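Local coordinates for membrane lipoprotein family protein (Aeropyrum pernix, PDB 4PEV) that binds adenosine and probably delivers it, as the solute-binding lipoprotein of the BMP family, to an ABC transporter in the cell membrane, at residues D113-V118 / P134-A139. Residues are numbered along the deposited sequence; the frame is centred on the assembly and turned at random.
Sequences DLIVLV and PEQKYA
Two neighbouring parallel strands of a beta-alpha-beta unit meet here, Ile115 lying level with Tyr138 and Val116 with Ala139; the short segment axes come within 4.7 Å, their N-to-C directions 24° apart. Three backbone bonds fix the register: Ile115 N gives to Lys137 O, Ala139 N to Ile115 O (2.8 Å), and Leu117 N to Ala139 O, the last almost straight at the acceptor (178°). Lys137 O is gripped twice, since Gln136 NE2 also donates to it at 3.0 Å, from the face of that carbonyl opposite to Ile115 N. The bend of the Gln136 chain at chi2 (57°) turns NE2 toward the carbonyl of the next residue, with the accepting oxygen near the amide plane. Gln136 NE2 also bonds to Tyr112 O and rests 3.6 Å from Ile115 CG1, the two side chains crossing at about a right angle. Were Gln136 an alanine, Lys137 O would probably lose one of its two donors, Tyr112 O would lack this partner and part of the Ile115 side chain would be uncovered. Helix 123-132 makes the crossover between the strands of this parallel sheet, as in periplasmic-binding-protein domains, and packs on the face carrying Tyr138 and Leu117. There the Tyr138 ring lies obliquely against Ile115, CD1 to CB 3.9 Å, while its hydroxyl bonds to Ser107. On the other face, with CG anti to the backbone N, Leu114 sends CD1 to 4.3 Å from Ala139 CB, where both side chains pack against helix 301-313. Near the C-terminal end of strand 114-118, the Leu117 side chain lies about 10 Å from the bound adenosine.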
ATOM      1  N   ASP C 113      26.280  -0.982   8.494  1.00 26.65           N
ATOM      2  CA  ASP C 113      26.654  -0.122   7.396  1.00 28.58           C
ATOM      3  C   ASP C 113      25.453   0.712   6.945  1.00 28.75           C
ATOM      4  O   ASP C 113      25.600   1.872   6.570  1.00 31.41           O
ATOM      5  CB  ASP C 113      27.231  -0.966   6.259  1.00 29.75           C
ATOM      6  CG  ASP C 113      28.428  -1.804   6.715  1.00 31.97           C
ATOM      7  OD1 ASP C 113      29.570  -1.284   6.784  1.00 33.66           O
ATOM      8  OD2 ASP C 113      28.223  -2.989   7.039  1.00 34.25           O
ATOM      9  N   LEU C 114      24.266   0.123   7.017  1.00 28.77           N
ATOM     10  CA  LEU C 114      23.010   0.806   6.684  1.00 27.75           C
ATOM     11  C   LEU C 114      21.947   0.440   7.728  1.00 27.21           C
ATOM     12  O   LEU C 114      21.854  -0.721   8.174  1.00 26.67           O
ATOM     13  CB  LEU C 114      22.529   0.391   5.284  1.00 26.61           C
ATOM     14  CG  LEU C 114      21.273   1.045   4.693  1.00 26.46           C
ATOM     15  CD1 LEU C 114      21.461   2.529   4.429  1.00 26.24           C
ATOM     16  CD2 LEU C 114      20.874   0.335   3.411  1.00 26.78           C
ATOM     17  N   ILE C 115      21.166   1.437   8.122  1.00 25.67           N
ATOM     18  CA  ILE C 115      19.993   1.196   8.932  1.00 25.37           C
ATOM     19  C   ILE C 115      18.799   1.534   8.051  1.00 25.97           C
ATOM     20  O   ILE C 115      18.690   2.655   7.551  1.00 26.43           O
ATOM     21  CB  ILE C 115      20.011   2.015  10.234  1.00 25.09           C
ATOM     22  CG1 ILE C 115      21.190   1.569  11.112  1.00 25.02           C
ATOM     23  CG2 ILE C 115      18.701   1.842  11.005  1.00 25.14           C
ATOM     24  CD1 ILE C 115      21.351   2.377  12.382  1.00 25.11           C
ATOM     25  N   VAL C 116      17.931   0.544   7.845  1.00 25.81           N
ATOM     26  CA  VAL C 116      16.754   0.699   7.010  1.00 26.05           C
ATOM     27  C   VAL C 116      15.537   0.886   7.895  1.00 26.45           C
ATOM     28  O   VAL C 116      15.254   0.056   8.753  1.00 28.34           O
ATOM     29  CB  VAL C 116      16.540  -0.518   6.102  1.00 25.73           C
ATOM     30  CG1 VAL C 116      15.255  -0.366   5.302  1.00 25.62           C
ATOM     31  CG2 VAL C 116      17.724  -0.686   5.168  1.00 25.64           C
ATOM     32  N   LEU C 117      14.809   1.971   7.669  1.00 26.28           N
ATOM     33  CA  LEU C 117      13.712   2.345   8.548  1.00 27.21           C
ATOM     34  C   LEU C 117      12.387   2.249   7.806  1.00 26.70           C
ATOM     35  O   LEU C 117      12.099   3.045   6.909  1.00 25.14           O
ATOM     36  CB  LEU C 117      13.952   3.755   9.096  1.00 27.92           C
ATOM     37  CG  LEU C 117      15.249   3.899   9.905  1.00 27.53           C
ATOM     38  CD1 LEU C 117      15.532   5.357  10.189  1.00 27.89           C
ATOM     39  CD2 LEU C 117      15.191   3.105  11.201  1.00 26.73           C
ATOM     40  N   VAL C 118      11.585   1.266   8.203  1.00 27.35           N
ATOM     41  CA  VAL C 118      10.388   0.882   7.447  1.00 27.60           C
ATOM     42  C   VAL C 118       9.125   1.489   8.055  1.00 26.59           C
ATOM     43  O   VAL C 118       8.477   0.882   8.916  1.00 25.86           O
ATOM     44  CB  VAL C 118      10.246  -0.665   7.356  1.00 28.05           C
ATOM     45  CG1 VAL C 118       8.972  -1.073   6.625  1.00 28.73           C
ATOM     46  CG2 VAL C 118      11.445  -1.269   6.650  1.00 28.61           C
ATOM     47  N   PRO C 134      26.602  11.472  11.859  1.00 36.78           N
ATOM     48  CA  PRO C 134      26.579  11.846  10.439  1.00 39.14           C
ATOM     49  C   PRO C 134      27.245  10.824   9.505  1.00 41.64           C
ATOM     50  O   PRO C 134      27.042  10.890   8.287  1.00 42.32           O
ATOM     51  CB  PRO C 134      27.326  13.197  10.400  1.00 37.56           C
ATOM     52  CG  PRO C 134      27.584  13.579  11.819  1.00 37.01           C
ATOM     53  CD  PRO C 134      27.491  12.341  12.648  1.00 36.98           C
ATOM     54  N   GLU C 135      28.031   9.911  10.074  1.00 43.24           N
ATOM     55  CA  GLU C 135      28.704   8.872   9.306  1.00 46.07           C
ATOM     56  C   GLU C 135      27.921   7.544   9.278  1.00 41.14           C
ATOM     57  O   GLU C 135      28.316   6.593   8.609  1.00 38.77           O
ATOM     58  CB  GLU C 135      30.122   8.682   9.856  1.00 53.21           C
ATOM     59  CG  GLU C 135      31.038   9.876   9.572  1.00 57.80           C
ATOM     60  CD  GLU C 135      32.465   9.696  10.108  1.00 64.17           C
ATOM     61  OE1 GLU C 135      32.855   8.558  10.480  1.00 62.02           O
ATOM     62  OE2 GLU C 135      33.208  10.707  10.159  1.00 64.79           O
ATOM     63  N   GLN C 136      26.807   7.494   9.999  1.00 37.12           N
ATOM     64  CA  GLN C 136      25.866   6.382   9.917  1.00 34.47           C
ATOM     65  C   GLN C 136      24.919   6.655   8.769  1.00 34.21           C
ATOM     66  O   GLN C 136      24.268   7.701   8.774  1.00 32.73           O
ATOM     67  CB  GLN C 136      25.049   6.264  11.217  1.00 33.03           C
ATOM     68  CG  GLN C 136      23.999   5.170  11.235  1.00 31.12           C
ATOM     69  CD  GLN C 136      24.606   3.816  10.956  1.00 30.31           C
ATOM     70  OE1 GLN C 136      25.489   3.381  11.678  1.00 31.34           O
ATOM     71  NE2 GLN C 136      24.156   3.153   9.892  1.00 28.67           N
ATOM     72  N   LYS C 137      24.826   5.714   7.819  1.00 33.52           N
ATOM     73  CA  LYS C 137      23.878   5.812   6.704  1.00 33.04           C
ATOM     74  C   LYS C 137      22.526   5.211   7.057  1.00 31.34           C
ATOM     75  O   LYS C 137      22.460   4.158   7.683  1.00 29.50           O
ATOM     76  CB  LYS C 137      24.390   5.091   5.472  1.00 34.96           C
ATOM     77  CG  LYS C 137      25.859   5.293   5.206  1.00 38.16           C
ATOM     78  CD  LYS C 137      26.180   5.056   3.739  1.00 41.22           C
ATOM     79  CE  LYS C 137      27.648   4.705   3.546  1.00 44.87           C
ATOM     80  NZ  LYS C 137      27.970   3.371   4.135  1.00 46.26           N
ATOM     81  N   TYR C 138      21.462   5.887   6.607  1.00 30.68           N
ATOM     82  CA  TYR C 138      20.076   5.505   6.871  1.00 28.67           C
ATOM     83  C   TYR C 138      19.277   5.474   5.582  1.00 28.73           C
ATOM     84  O   TYR C 138      19.461   6.332   4.733  1.00 28.62           O
ATOM     85  CB  TYR C 138      19.412   6.530   7.769  1.00 27.48           C
ATOM     86  CG  TYR C 138      20.066   6.731   9.114  1.00 28.40           C
ATOM     87  CD1 TYR C 138      19.758   5.913  10.185  1.00 28.26           C
ATOM     88  CD2 TYR C 138      20.968   7.764   9.324  1.00 28.55           C
ATOM     89  CE1 TYR C 138      20.344   6.103  11.413  1.00 28.52           C
ATOM     90  CE2 TYR C 138      21.548   7.973  10.555  1.00 27.92           C
ATOM     91  CZ  TYR C 138      21.236   7.137  11.589  1.00 28.67           C
ATOM     92  OH  TYR C 138      21.813   7.331  12.812  1.00 29.15           O
ATOM     93  N   ALA C 139      18.375   4.502   5.444  1.00 29.08           N
ATOM     94  CA  ALA C 139      17.326   4.578   4.421  1.00 28.11           C
ATOM     95  C   ALA C 139      15.961   4.634   5.100  1.00 27.42           C
ATOM     96  O   ALA C 139      15.625   3.777   5.898  1.00 26.87           O
ATOM     97  CB  ALA C 139      17.406   3.412   3.455  1.00 27.65           C
TER